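Side-chain contacts in Ac-ASP-7 (PDB 3S6S), which is of unknown molecular function but, as a secreted SCP/TAPS protein of the hookworm Ancylostoma caninum, probably acts in the interplay between parasite and host: residues R16-A21 / G86-A91; G28-I33 / Y48-D53; T78-D83 / E97-D102; T163-S168 / C175-A180. All blocks are in the same frame, centred on the assembly; numbering follows the deposited sequence.

Contacts 2 and 3 are buried, contact 1 lies at the surface and contact 4 is partly buried. Helix 16-34 serves contacts 1 and 2, and helix 88-99 serves contacts 1 and 3; contacts 2 and 3 both reach the main sheet. The chemistry follows the place: contact 1 sets an aliphatic methyl on a phenyl near two helix starts, contact 3 pairs two phenylalanines between sheet and helix, and contact 2 settles an arginine among carbonyl oxygens. Contact 4, in the disulfide-rich C-terminal region, combines a CH-pi contact with a water bridge. It touches contact 2 through Tyr48 and Gly49, while its centre is about 30 Å from that of contact 1.

Contact 1 (R16-A21 / G86-A91); sequences RPFREA and GSAISA
Phe18 and Ile89 meet where the first turn of helix 16-34 comes up against the start of helix 88-99. The touching atom of Ile89 is its terminal methyl: CD1 lies over one face of the Phe18 ring, 4.2 Å from the ring centroid and 22° off the normal, a CH-pi contact displaced toward the rim. That methyl also reaches the preceding residue, at 4.2 Å from Pro17 CB and 3.9 Å from Pro17 O. Ala88 approaches the phenyl differently. Its CB sits at the ring edge, near the ring plane, 3.7 Å from Phe18 CZ, so that two successive residues use a face and the edge of one ring.

A torsion explains the reach of Ile89: CG1 points back from the backbone N (chi1 -169°), which carries the ethyl branch across to helix 16-34. Behind these atoms, Ser87 occupies the N-cap, its OG accepting from Ser90 N at 3.2 Å, a bond that ties down the turn bearing Ala88 and Ile89. On the other helix Arg16 NE forms a salt bridge with Glu20 OE2 at 2.9 Å, meeting the oxygen from above the carboxylate plane and joining residues one turn apart.

Strand 133-140 of the main sheet is touched from both helices, by Phe18 on Trp136 and by Ala88 on Met134; the contact thus brings two helix N-termini together beside one strand.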
loop_
_atom_site.group_PDB
_atom_site.type_symbol
_atom_site.label_atom_id
_atom_site.label_comp_id
_atom_site.label_asym_id
_atom_site.label_seq_id
_atom_site.Cartn_x
_atom_site.Cartn_y
_atom_site.Cartn_z
ATOM N N ARG A 16 -7.898 13.320 4.526
ATOM C CA ARG A 16 -6.695 12.997 5.274
ATOM C C ARG A 16 -6.782 11.772 6.203
ATOM O O ARG A 16 -6.008 10.837 6.060
ATOM C CB ARG A 16 -6.237 14.237 6.040
ATOM C CG ARG A 16 -4.922 14.068 6.757
ATOM C CD ARG A 16 -4.319 15.416 7.095
ATOM N NE ARG A 16 -3.076 15.253 7.828
ATOM C CZ ARG A 16 -2.674 16.067 8.799
ATOM N NH1 ARG A 16 -3.437 17.097 9.146
ATOM N NH2 ARG A 16 -1.519 15.844 9.424
ATOM N N PRO A 17 -7.708 11.772 7.172
ATOM C CA PRO A 17 -7.676 10.622 8.085
ATOM C C PRO A 17 -7.934 9.273 7.391
ATOM O O PRO A 17 -7.400 8.257 7.839
ATOM C CB PRO A 17 -8.772 10.942 9.112
ATOM C CG PRO A 17 -9.653 11.922 8.448
ATOM C CD PRO A 17 -8.803 12.705 7.481
ATOM N N PHE A 18 -8.725 9.258 6.323
ATOM C CA PHE A 18 -8.923 8.022 5.555
ATOM C C PHE A 18 -7.637 7.595 4.851
ATOM O O PHE A 18 -7.220 6.446 4.959
ATOM C CB PHE A 18 -10.057 8.173 4.544
ATOM C CG PHE A 18 -11.375 8.442 5.175
ATOM C CD1 PHE A 18 -11.830 9.739 5.328
ATOM C CD2 PHE A 18 -12.156 7.397 5.653
ATOM C CE1 PHE A 18 -13.059 9.993 5.932
ATOM C CE2 PHE A 18 -13.387 7.640 6.259
ATOM C CZ PHE A 18 -13.838 8.934 6.399
ATOM N N ARG A 19 -7.022 8.548 4.153
ATOM C CA ARG A 19 -5.729 8.364 3.524
ATOM C C ARG A 19 -4.680 7.905 4.522
ATOM O O ARG A 19 -3.853 7.033 4.227
ATOM C CB ARG A 19 -5.268 9.672 2.885
ATOM C CG ARG A 19 -3.830 9.653 2.415
ATOM C CD ARG A 19 -3.499 10.899 1.617
ATOM N NE ARG A 19 -3.244 12.044 2.483
ATOM C CZ ARG A 19 -3.936 13.181 2.466
ATOM N NH1 ARG A 19 -4.944 13.350 1.619
ATOM N NH2 ARG A 19 -3.617 14.159 3.305
ATOM N N GLU A 20 -4.716 8.483 5.711
ATOM C CA GLU A 20 -3.699 8.201 6.703
ATOM C C GLU A 20 -3.890 6.838 7.327
ATOM O O GLU A 20 -2.924 6.108 7.559
ATOM C CB GLU A 20 -3.694 9.299 7.754
ATOM C CG GLU A 20 -3.319 10.630 7.142
ATOM C CD GLU A 20 -2.703 11.578 8.133
ATOM O OE1 GLU A 20 -2.891 11.357 9.350
ATOM O OE2 GLU A 20 -2.036 12.539 7.686
ATOM N N ALA A 21 -5.142 6.491 7.575
ATOM C CA ALA A 21 -5.471 5.195 8.145
ATOM C C ALA A 21 -4.994 4.073 7.212
ATOM O O ALA A 21 -4.418 3.077 7.656
ATOM C CB ALA A 21 -6.984 5.095 8.399
ATOM N N GLY A 86 -22.038 3.239 12.035
ATOM C CA GLY A 86 -21.486 4.403 12.711
ATOM C C GLY A 86 -20.757 5.376 11.799
ATOM O O GLY A 86 -21.202 5.677 10.685
ATOM N N SER A 87 -19.625 5.868 12.288
ATOM C CA SER A 87 -18.800 6.806 11.547
ATOM C C SER A 87 -17.952 6.095 10.496
ATOM O O SER A 87 -17.410 5.010 10.724
ATOM C CB SER A 87 -17.877 7.551 12.498
ATOM O OG SER A 87 -16.714 6.789 12.738
ATOM N N ALA A 88 -17.829 6.724 9.339
ATOM C CA ALA A 88 -17.074 6.136 8.254
ATOM C C ALA A 88 -15.676 5.743 8.725
ATOM O O ALA A 88 -15.164 4.692 8.355
ATOM C CB ALA A 88 -16.999 7.103 7.074
ATOM N N ILE A 89 -15.069 6.576 9.558
ATOM C CA ILE A 89 -13.677 6.371 9.916
ATOM C C ILE A 89 -13.480 5.146 10.800
ATOM O O ILE A 89 -12.422 4.519 10.777
ATOM C CB ILE A 89 -13.066 7.613 10.612
ATOM C CG1 ILE A 89 -11.544 7.459 10.736
ATOM C CG2 ILE A 89 -13.708 7.846 11.988
ATOM C CD1 ILE A 89 -10.831 7.330 9.386
ATOM N N SER A 90 -14.482 4.819 11.606
ATOM C CA SER A 90 -14.372 3.652 12.473
ATOM C C SER A 90 -14.614 2.385 11.656
ATOM O O SER A 90 -13.925 1.384 11.830
ATOM C CB SER A 90 -15.358 3.740 13.642
ATOM O OG SER A 90 -14.951 4.732 14.571
ATOM N N ALA A 91 -15.592 2.449 10.759
ATOM C CA ALA A 91 -15.889 1.334 9.875
ATOM C C ALA A 91 -14.654 0.938 9.056
ATOM O O ALA A 91 -14.310 -0.248 8.960
ATOM C CB ALA A 91 -17.054 1.688 8.957
#

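Contact 2 (G28-I33 / Y48-D53); sequences GLRQRI and YGLVYD
Arg30 and Leu50 run across each other at about a right angle, and the isobutyl group covers one face of the guanidinium. Leu50 CD2 lies over the centre of that face, 3.5 Å from Arg30 CZ, while Leu50 CG approaches the inner nitrogen, 3.6 Å from Arg30 NE. Tyr48 takes the edge of the same flat group: Arg30 NH1 donates to Tyr48 O, with the donor in the carbonyl plane and a C=O...N angle of 156°. The N-H...O angle is a more bent 135°, and the oxygen is slightly tilted from the guanidinium plane. The modelled length, 2.5 Å from Arg30 NH1 to Tyr48 O, is doubtfully short.

Arg30 arrives from helix 16-34 with CG on the far side from its carbonyl carbon (chi1 -75°) and the chain extended from CG to NE, which carries the guanidinium over to the segment leading into strand 51-53. Two further backbone oxygens complete its surroundings, as NE donates to Val109 O and NH2 to Tyr111 O. The partner segment is held in turn: Leu50 N is hydrogen-bonded to Asn27 OD1 of helix 16-34. The Tyr48 CB leaves the backbone away from the helix segment; its ring lies edge-to-face with that of Tyr165, and its OH is hydrogen-bonded to Tyr165 N.

The bonds from NE to Val109 O and from NH2 to Tyr111 O, with NH1 to Tyr48 O as the likely third, would fix the rotation of the buried guanidinium; its positive charge is probably spread over these peptide dipoles, while the leucine methyl supplies an apolar lid.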
loop_
_atom_site.group_PDB
_atom_site.type_symbol
_atom_site.label_atom_id
_atom_site.label_comp_id
_atom_site.label_asym_id
_atom_site.label_seq_id
_atom_site.Cartn_x
_atom_site.Cartn_y
_atom_site.Cartn_z
ATOM N N GLY A 28 2.902 0.594 8.205
ATOM C CA GLY A 28 3.065 -0.038 9.502
ATOM C C GLY A 28 3.339 -1.529 9.385
ATOM O O GLY A 28 4.250 -2.058 10.026
ATOM N N LEU A 29 2.560 -2.221 8.554
ATOM C CA LEU A 29 2.746 -3.652 8.422
ATOM C C LEU A 29 4.099 -3.889 7.785
ATOM O O LEU A 29 4.889 -4.706 8.246
ATOM C CB LEU A 29 1.653 -4.260 7.559
ATOM C CG LEU A 29 1.152 -5.660 7.926
ATOM C CD1 LEU A 29 0.596 -6.322 6.693
ATOM C CD2 LEU A 29 2.240 -6.523 8.548
ATOM N N ARG A 30 4.365 -3.147 6.722
ATOM C CA ARG A 30 5.593 -3.330 5.975
ATOM C C ARG A 30 6.815 -3.152 6.830
ATOM O O ARG A 30 7.791 -3.887 6.679
ATOM C CB ARG A 30 5.663 -2.342 4.824
ATOM C CG ARG A 30 4.763 -2.713 3.690
ATOM C CD ARG A 30 5.014 -1.789 2.533
ATOM N NE ARG A 30 4.543 -2.469 1.355
ATOM C CZ ARG A 30 5.281 -2.755 0.303
ATOM N NH1 ARG A 30 6.546 -2.367 0.226
ATOM N NH2 ARG A 30 4.716 -3.411 -0.688
ATOM N N GLN A 31 6.770 -2.142 7.693
ATOM C CA GLN A 31 7.868 -1.865 8.602
ATOM C C GLN A 31 8.109 -3.061 9.532
ATOM O O GLN A 31 9.242 -3.483 9.726
ATOM C CB GLN A 31 7.602 -0.588 9.408
ATOM C CG GLN A 31 8.685 -0.318 10.414
ATOM C CD GLN A 31 8.545 1.025 11.092
ATOM O OE1 GLN A 31 9.413 1.887 10.959
ATOM N NE2 GLN A 31 7.459 1.208 11.832
ATOM N N ARG A 32 7.033 -3.619 10.080
ATOM C CA ARG A 32 7.148 -4.778 10.963
ATOM C C ARG A 32 7.654 -6.008 10.221
ATOM O O ARG A 32 8.439 -6.792 10.756
ATOM C CB ARG A 32 5.815 -5.068 11.648
ATOM C CG ARG A 32 5.415 -4.011 12.664
ATOM C CD ARG A 32 3.896 -3.916 12.789
ATOM N NE ARG A 32 3.268 -5.235 12.826
ATOM C CZ ARG A 32 1.995 -5.463 12.513
ATOM N NH1 ARG A 32 1.210 -4.456 12.124
ATOM N NH2 ARG A 32 1.510 -6.700 12.571
ATOM N N ILE A 33 7.224 -6.175 8.980
ATOM C CA ILE A 33 7.719 -7.296 8.191
ATOM C C ILE A 33 9.207 -7.149 7.911
ATOM O O ILE A 33 9.962 -8.118 8.022
ATOM C CB ILE A 33 6.956 -7.459 6.890
ATOM C CG1 ILE A 33 5.480 -7.691 7.193
ATOM C CG2 ILE A 33 7.531 -8.619 6.075
ATOM C CD1 ILE A 33 4.699 -8.187 6.018
ATOM N N TYR A 48 10.591 -1.720 0.826
ATOM C CA TYR A 48 10.369 -0.337 0.427
ATOM C C TYR A 48 9.097 0.140 1.062
ATOM O O TYR A 48 8.128 -0.597 1.098
ATOM C CB TYR A 48 10.283 -0.208 -1.095
ATOM C CG TYR A 48 11.648 -0.031 -1.705
ATOM C CD1 TYR A 48 12.582 -1.062 -1.648
ATOM C CD2 TYR A 48 12.027 1.178 -2.296
ATOM C CE1 TYR A 48 13.840 -0.915 -2.174
ATOM C CE2 TYR A 48 13.295 1.336 -2.829
ATOM C CZ TYR A 48 14.198 0.275 -2.762
ATOM O OH TYR A 48 15.460 0.391 -3.274
ATOM N N GLY A 49 9.107 1.352 1.605
ATOM C CA GLY A 49 7.872 1.958 2.062
ATOM C C GLY A 49 7.068 2.292 0.814
ATOM O O GLY A 49 7.636 2.469 -0.260
ATOM N N LEU A 50 5.752 2.364 0.921
ATOM C CA LEU A 50 4.988 2.797 -0.226
ATOM C C LEU A 50 4.809 4.307 -0.167
ATOM O O LEU A 50 4.292 4.861 0.808
ATOM C CB LEU A 50 3.629 2.109 -0.271
ATOM C CG LEU A 50 3.585 0.583 -0.316
ATOM C CD1 LEU A 50 2.144 0.130 -0.233
ATOM C CD2 LEU A 50 4.236 0.056 -1.587
ATOM N N VAL A 51 5.240 4.982 -1.219
ATOM C CA VAL A 51 4.926 6.382 -1.356
ATOM C C VAL A 51 3.452 6.535 -1.713
ATOM O O VAL A 51 2.984 5.922 -2.662
ATOM C CB VAL A 51 5.790 7.024 -2.441
ATOM C CG1 VAL A 51 5.238 8.383 -2.809
ATOM C CG2 VAL A 51 7.235 7.098 -1.968
ATOM N N TYR A 52 2.726 7.338 -0.936
ATOM C CA TYR A 52 1.351 7.680 -1.273
ATOM C C TYR A 52 1.310 8.653 -2.446
ATOM O O TYR A 52 1.873 9.745 -2.385
ATOM C CB TYR A 52 0.557 8.244 -0.079
ATOM C CG TYR A 52 -0.926 8.166 -0.381
ATOM C CD1 TYR A 52 -1.677 7.077 0.042
ATOM C CD2 TYR A 52 -1.545 9.133 -1.167
ATOM C CE1 TYR A 52 -3.015 6.970 -0.274
ATOM C CE2 TYR A 52 -2.888 9.042 -1.490
ATOM C CZ TYR A 52 -3.618 7.957 -1.043
ATOM O OH TYR A 52 -4.953 7.854 -1.366
ATOM N N ASP A 53 0.631 8.244 -3.510
ATOM C CA ASP A 53 0.715 8.928 -4.793
ATOM C C ASP A 53 -0.682 9.299 -5.280
ATOM O O ASP A 53 -1.469 8.419 -5.652
ATOM C CB ASP A 53 1.416 8.016 -5.804
ATOM C CG ASP A 53 1.533 8.629 -7.203
ATOM O OD1 ASP A 53 0.639 9.382 -7.657
ATOM O OD2 ASP A 53 2.541 8.323 -7.874
#

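Contact 3 (T78-D83 / E97-D102); sequences TRFSGD and ETFSAD
Phe80 on strand 76-83 and Phe99 in the last part of helix 88-99 are the closest backbone pair, CA to CA 6.3 Å, and each directs its CB toward the other segment. The setting is the alpha-beta-alpha sandwich of the SCP/TAPS family, with this helix laid against an edge strand of the main sheet.

The two phenyl rings meet obliquely, an aromatic pair with centroids 4.5 Å apart and planes at 34°. Phe80 CD1 stands 3.7 Å above the plane of the Phe99 ring, over its centre. Nearer the backbones, Phe80 CB packs against Phe99 CD2 at 3.6 Å. Phe99 achieves this reach with CG trans to its backbone N (chi1 179°), which sends the ring out from the helix and along the strand toward Thr78. The Phe80 ring also meets that of Trp136, on the adjoining strand 133-140, with the planes almost parallel, and it touches Ile22 of helix 16-34. Phe99 is packed further by Met106 and Val109 of helix 103-110, so both rings belong to a wider apolar core.

A type I turn runs from Phe99 to Asp102, and Ser100 OG donates to Glu97 O at 2.6 Å. At the far end of the phenyl, Thr78 OG1 is hydrogen-bonded to Tyr140 OH, and the threonine CB meets the ring edge, near the ring plane: Thr78 CB lies 3.7 Å from Phe99 CZ.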
loop_
_atom_site.group_PDB
_atom_site.type_symbol
_atom_site.label_atom_id
_atom_site.label_comp_id
_atom_site.label_asym_id
_atom_site.label_seq_id
_atom_site.Cartn_x
_atom_site.Cartn_y
_atom_site.Cartn_z
ATOM N N THR A 78 -5.878 -3.683 -4.974
ATOM C CA THR A 78 -6.612 -4.306 -3.880
ATOM C C THR A 78 -7.987 -3.656 -3.699
ATOM O O THR A 78 -8.191 -2.492 -4.023
ATOM C CB THR A 78 -5.852 -4.254 -2.541
ATOM O OG1 THR A 78 -5.639 -2.882 -2.153
ATOM C CG2 THR A 78 -4.522 -5.008 -2.656
ATOM N N ARG A 79 -8.934 -4.424 -3.183
ATOM C CA ARG A 79 -10.260 -3.901 -2.926
ATOM C C ARG A 79 -10.681 -4.298 -1.536
ATOM O O ARG A 79 -10.370 -5.384 -1.073
ATOM C CB ARG A 79 -11.260 -4.441 -3.944
ATOM C CG ARG A 79 -10.678 -4.558 -5.328
ATOM C CD ARG A 79 -11.652 -5.216 -6.281
ATOM N NE ARG A 79 -12.393 -4.191 -6.991
ATOM C CZ ARG A 79 -12.117 -3.819 -8.229
ATOM N NH1 ARG A 79 -11.119 -4.419 -8.889
ATOM N NH2 ARG A 79 -12.851 -2.863 -8.802
ATOM N N PHE A 80 -11.380 -3.405 -0.857
ATOM C CA PHE A 80 -11.946 -3.759 0.434
ATOM C C PHE A 80 -13.202 -2.943 0.700
ATOM O O PHE A 80 -13.280 -1.763 0.342
ATOM C CB PHE A 80 -10.902 -3.677 1.559
ATOM C CG PHE A 80 -10.080 -2.417 1.552
ATOM C CD1 PHE A 80 -8.980 -2.294 0.712
ATOM C CD2 PHE A 80 -10.389 -1.359 2.417
ATOM C CE1 PHE A 80 -8.207 -1.130 0.718
ATOM C CE2 PHE A 80 -9.625 -0.186 2.423
ATOM C CZ PHE A 80 -8.534 -0.070 1.579
ATOM N N SER A 81 -14.201 -3.607 1.272
ATOM C CA SER A 81 -15.520 -3.012 1.480
ATOM C C SER A 81 -16.270 -3.633 2.646
ATOM O O SER A 81 -15.863 -4.660 3.197
ATOM C CB SER A 81 -16.374 -3.134 0.224
ATOM O OG SER A 81 -15.797 -4.027 -0.702
ATOM N N GLY A 82 -17.380 -3.006 3.018
ATOM C CA GLY A 82 -18.197 -3.514 4.101
ATOM C C GLY A 82 -19.355 -2.608 4.438
ATOM O O GLY A 82 -19.284 -1.388 4.260
ATOM N N ASP A 83 -20.436 -3.210 4.920
ATOM C CA ASP A 83 -21.561 -2.441 5.421
ATOM C C ASP A 83 -21.183 -1.883 6.779
ATOM O O ASP A 83 -20.402 -2.488 7.514
ATOM C CB ASP A 83 -22.805 -3.317 5.531
ATOM C CG ASP A 83 -23.286 -3.814 4.182
ATOM O OD1 ASP A 83 -23.186 -3.056 3.197
ATOM O OD2 ASP A 83 -23.756 -4.966 4.104
ATOM N N GLU A 97 -9.131 -4.375 9.246
ATOM C CA GLU A 97 -8.794 -5.555 10.024
ATOM C C GLU A 97 -9.265 -6.794 9.264
ATOM O O GLU A 97 -8.524 -7.755 9.081
ATOM C CB GLU A 97 -9.402 -5.500 11.420
ATOM C CG GLU A 97 -8.725 -6.475 12.387
ATOM C CD GLU A 97 -9.315 -6.437 13.796
ATOM O OE1 GLU A 97 -9.801 -5.360 14.216
ATOM O OE2 GLU A 97 -9.301 -7.494 14.472
ATOM N N THR A 98 -10.493 -6.751 8.784
ATOM C CA THR A 98 -10.998 -7.847 7.984
ATOM C C THR A 98 -10.110 -8.041 6.743
ATOM O O THR A 98 -9.721 -9.151 6.412
ATOM C CB THR A 98 -12.474 -7.608 7.618
ATOM O OG1 THR A 98 -13.256 -7.651 8.819
ATOM C CG2 THR A 98 -12.965 -8.665 6.654
ATOM N N PHE A 99 -9.765 -6.933 6.105
ATOM C CA PHE A 99 -8.912 -6.918 4.935
ATOM C C PHE A 99 -7.572 -7.599 5.214
ATOM O O PHE A 99 -7.034 -8.300 4.355
ATOM C CB PHE A 99 -8.685 -5.453 4.522
ATOM C CG PHE A 99 -7.785 -5.274 3.325
ATOM C CD1 PHE A 99 -6.660 -4.467 3.408
ATOM C CD2 PHE A 99 -8.076 -5.896 2.112
ATOM C CE1 PHE A 99 -5.841 -4.276 2.318
ATOM C CE2 PHE A 99 -7.258 -5.714 1.012
ATOM C CZ PHE A 99 -6.133 -4.904 1.111
ATOM N N SER A 100 -7.033 -7.375 6.409
ATOM C CA SER A 100 -5.741 -7.937 6.768
ATOM C C SER A 100 -5.784 -9.444 6.966
ATOM O O SER A 100 -4.738 -10.067 7.112
ATOM C CB SER A 100 -5.186 -7.289 8.039
ATOM O OG SER A 100 -5.900 -7.722 9.180
ATOM N N ALA A 101 -6.977 -10.031 6.983
ATOM C CA ALA A 101 -7.088 -11.484 7.067
ATOM C C ALA A 101 -7.299 -12.135 5.688
ATOM O O ALA A 101 -7.517 -13.344 5.599
ATOM C CB ALA A 101 -8.200 -11.896 8.030
ATOM N N ASP A 102 -7.242 -11.338 4.625
ATOM C CA ASP A 102 -7.344 -11.866 3.268
ATOM C C ASP A 102 -5.960 -12.069 2.659
ATOM O O ASP A 102 -5.318 -11.117 2.189
ATOM C CB ASP A 102 -8.179 -10.941 2.391
ATOM C CG ASP A 102 -8.412 -11.508 1.011
ATOM O OD1 ASP A 102 -9.225 -12.446 0.884
ATOM O OD2 ASP A 102 -7.793 -11.011 0.054
#

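Contact 4 (T163-S168 / C175-A180); sequences TYYKGS and CYTFFA
Tyr165 and Ala180 make the CH-pi contact. Ala180 CB lies over one face of the phenol ring, 3.8 Å from its centroid and 23° off the normal, somewhat toward the rim where CD1 and CE1 are nearest. The ring is kept in place at its far end, where Tyr165 OH is hydrogen-bonded to Lys113 O.

Aliphatic packing follows at the root of the same side chain: Thr177 CG2 comes within 3.7 Å of Tyr165 CB, the threonine methyl lying across the base of the tyrosine. Because Thr177 OG1 extends directly away from its own backbone N (chi1 177°), CG2 falls between N and the carbonyl carbon, on the Tyr165 side; OG1 accepts from Phe179 N at 3.2 Å, an ST turn.

Segment 163-168 runs up to strand 169-170, and segment 175-180 begins with its antiparallel partner, strand 175-176, in the cysteine-rich C-terminal region that follows the main sheet. Cys175 is joined by a disulfide to Cys162, the residue before Thr163.

The polar contacts gather round Gly167 and Ser168. Ser168 CA approaches Tyr176 O at 3.1 Å, a CA-H...O contact leading into the strand pair. Ser168 OG donates to Tyr165 O from well above the carbonyl plane, bracing the inverse gamma turn centred on Gly167, and is also hydrogen-bonded to Tyr48 OH. Water 1 bridges the segments, donating to Gly167 O at 2.9 Å and accepting from Phe178 N at 2.7 Å.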
loop_
_atom_site.group_PDB
_atom_site.type_symbol
_atom_site.label_atom_id
_atom_site.label_comp_id
_atom_site.label_asym_id
_atom_site.label_seq_id
_atom_site.Cartn_x
_atom_site.Cartn_y
_atom_site.Cartn_z
ATOM N N THR A 163 18.712 -1.770 -2.116
ATOM C CA THR A 163 19.333 -2.278 -3.346
ATOM C C THR A 163 18.370 -2.412 -4.529
ATOM O O THR A 163 18.805 -2.399 -5.691
ATOM C CB THR A 163 19.963 -3.688 -3.137
ATOM O OG1 THR A 163 18.927 -4.655 -2.897
ATOM C CG2 THR A 163 20.945 -3.701 -1.973
ATOM N N TYR A 164 17.077 -2.572 -4.243
ATOM C CA TYR A 164 16.120 -2.914 -5.292
ATOM C C TYR A 164 15.998 -1.807 -6.314
ATOM O O TYR A 164 15.885 -2.073 -7.506
ATOM C CB TYR A 164 14.740 -3.242 -4.715
ATOM C CG TYR A 164 14.686 -4.543 -3.948
ATOM C CD1 TYR A 164 13.811 -4.704 -2.878
ATOM C CD2 TYR A 164 15.506 -5.610 -4.298
ATOM C CE1 TYR A 164 13.758 -5.885 -2.173
ATOM C CE2 TYR A 164 15.462 -6.793 -3.603
ATOM C CZ TYR A 164 14.584 -6.926 -2.538
ATOM O OH TYR A 164 14.533 -8.112 -1.842
ATOM N N TYR A 165 16.008 -0.563 -5.849
ATOM C CA TYR A 165 15.844 0.563 -6.751
ATOM C C TYR A 165 16.941 1.591 -6.555
ATOM O O TYR A 165 17.418 1.796 -5.437
ATOM C CB TYR A 165 14.470 1.212 -6.583
ATOM C CG TYR A 165 13.322 0.301 -6.943
ATOM C CD1 TYR A 165 12.981 0.069 -8.277
ATOM C CD2 TYR A 165 12.582 -0.338 -5.956
ATOM C CE1 TYR A 165 11.926 -0.775 -8.619
ATOM C CE2 TYR A 165 11.533 -1.188 -6.285
ATOM C CZ TYR A 165 11.204 -1.399 -7.618
ATOM O OH TYR A 165 10.157 -2.237 -7.942
ATOM N N LYS A 166 17.313 2.241 -7.656
ATOM C CA LYS A 166 18.432 3.175 -7.688
ATOM C C LYS A 166 18.469 4.188 -6.541
ATOM O O LYS A 166 19.240 4.022 -5.584
ATOM C CB LYS A 166 18.491 3.893 -9.044
ATOM N N GLY A 167 17.650 5.235 -6.631
ATOM C CA GLY A 167 17.866 6.417 -5.797
ATOM C C GLY A 167 17.119 6.463 -4.479
ATOM O O GLY A 167 16.250 7.317 -4.274
ATOM N N SER A 168 17.471 5.571 -3.567
ATOM C CA SER A 168 16.625 5.345 -2.406
ATOM C C SER A 168 17.154 5.909 -1.081
ATOM O O SER A 168 18.340 5.803 -0.779
ATOM C CB SER A 168 16.338 3.843 -2.272
ATOM O OG SER A 168 15.925 3.316 -3.521
ATOM N N CYS A 175 12.930 1.572 2.728
ATOM C CA CYS A 175 13.528 2.229 1.566
ATOM C C CYS A 175 12.475 3.029 0.800
ATOM O O CYS A 175 11.362 2.557 0.578
ATOM C CB CYS A 175 14.165 1.197 0.637
ATOM S SG CYS A 175 15.466 0.199 1.413
ATOM N N TYR A 176 12.816 4.250 0.413
ATOM C CA TYR A 176 11.906 5.073 -0.377
ATOM C C TYR A 176 12.562 5.524 -1.679
ATOM O O TYR A 176 13.655 6.084 -1.669
ATOM C CB TYR A 176 11.451 6.302 0.417
ATOM C CG TYR A 176 10.555 5.995 1.596
ATOM C CD1 TYR A 176 11.089 5.630 2.833
ATOM C CD2 TYR A 176 9.178 6.074 1.481
ATOM C CE1 TYR A 176 10.272 5.358 3.918
ATOM C CE2 TYR A 176 8.358 5.796 2.554
ATOM C CZ TYR A 176 8.915 5.447 3.775
ATOM O OH TYR A 176 8.093 5.175 4.841
ATOM N N THR A 177 11.903 5.264 -2.800
ATOM C CA THR A 177 12.336 5.852 -4.054
ATOM C C THR A 177 11.160 6.535 -4.735
ATOM O O THR A 177 10.024 6.146 -4.529
ATOM C CB THR A 177 12.993 4.827 -4.991
ATOM O OG1 THR A 177 13.326 5.473 -6.224
ATOM C CG2 THR A 177 12.046 3.675 -5.284
ATOM N N PHE A 178 11.440 7.562 -5.527
ATOM C CA PHE A 178 10.407 8.293 -6.239
ATOM C C PHE A 178 10.531 8.060 -7.729
ATOM O O PHE A 178 9.795 8.638 -8.522
ATOM C CB PHE A 178 10.488 9.791 -5.936
ATOM C CG PHE A 178 10.218 10.124 -4.502
ATOM C CD1 PHE A 178 11.258 10.192 -3.583
ATOM C CD2 PHE A 178 8.923 10.333 -4.065
ATOM C CE1 PHE A 178 11.014 10.475 -2.256
ATOM C CE2 PHE A 178 8.670 10.629 -2.760
ATOM C CZ PHE A 178 9.728 10.703 -1.843
ATOM N N PHE A 179 11.469 7.201 -8.104
ATOM C CA PHE A 179 11.730 6.940 -9.511
ATOM C C PHE A 179 12.055 5.458 -9.721
ATOM O O PHE A 179 13.176 5.088 -10.079
ATOM C CB PHE A 179 12.846 7.868 -10.009
ATOM C CG PHE A 179 12.568 9.343 -9.755
ATOM C CD1 PHE A 179 13.290 10.053 -8.799
ATOM C CD2 PHE A 179 11.566 10.012 -10.464
ATOM C CE1 PHE A 179 13.033 11.399 -8.563
ATOM C CE2 PHE A 179 11.299 11.358 -10.227
ATOM C CZ PHE A 179 12.032 12.051 -9.275
ATOM N N ALA A 180 11.061 4.616 -9.455
ATOM C CA ALA A 180 11.174 3.172 -9.641
ATOM C C ALA A 180 10.727 2.792 -11.052
ATOM O O ALA A 180 11.066 1.725 -11.562
ATOM C CB ALA A 180 10.327 2.438 -8.595
HETATM O O HOH W 1 13.923 8.522 -5.461
#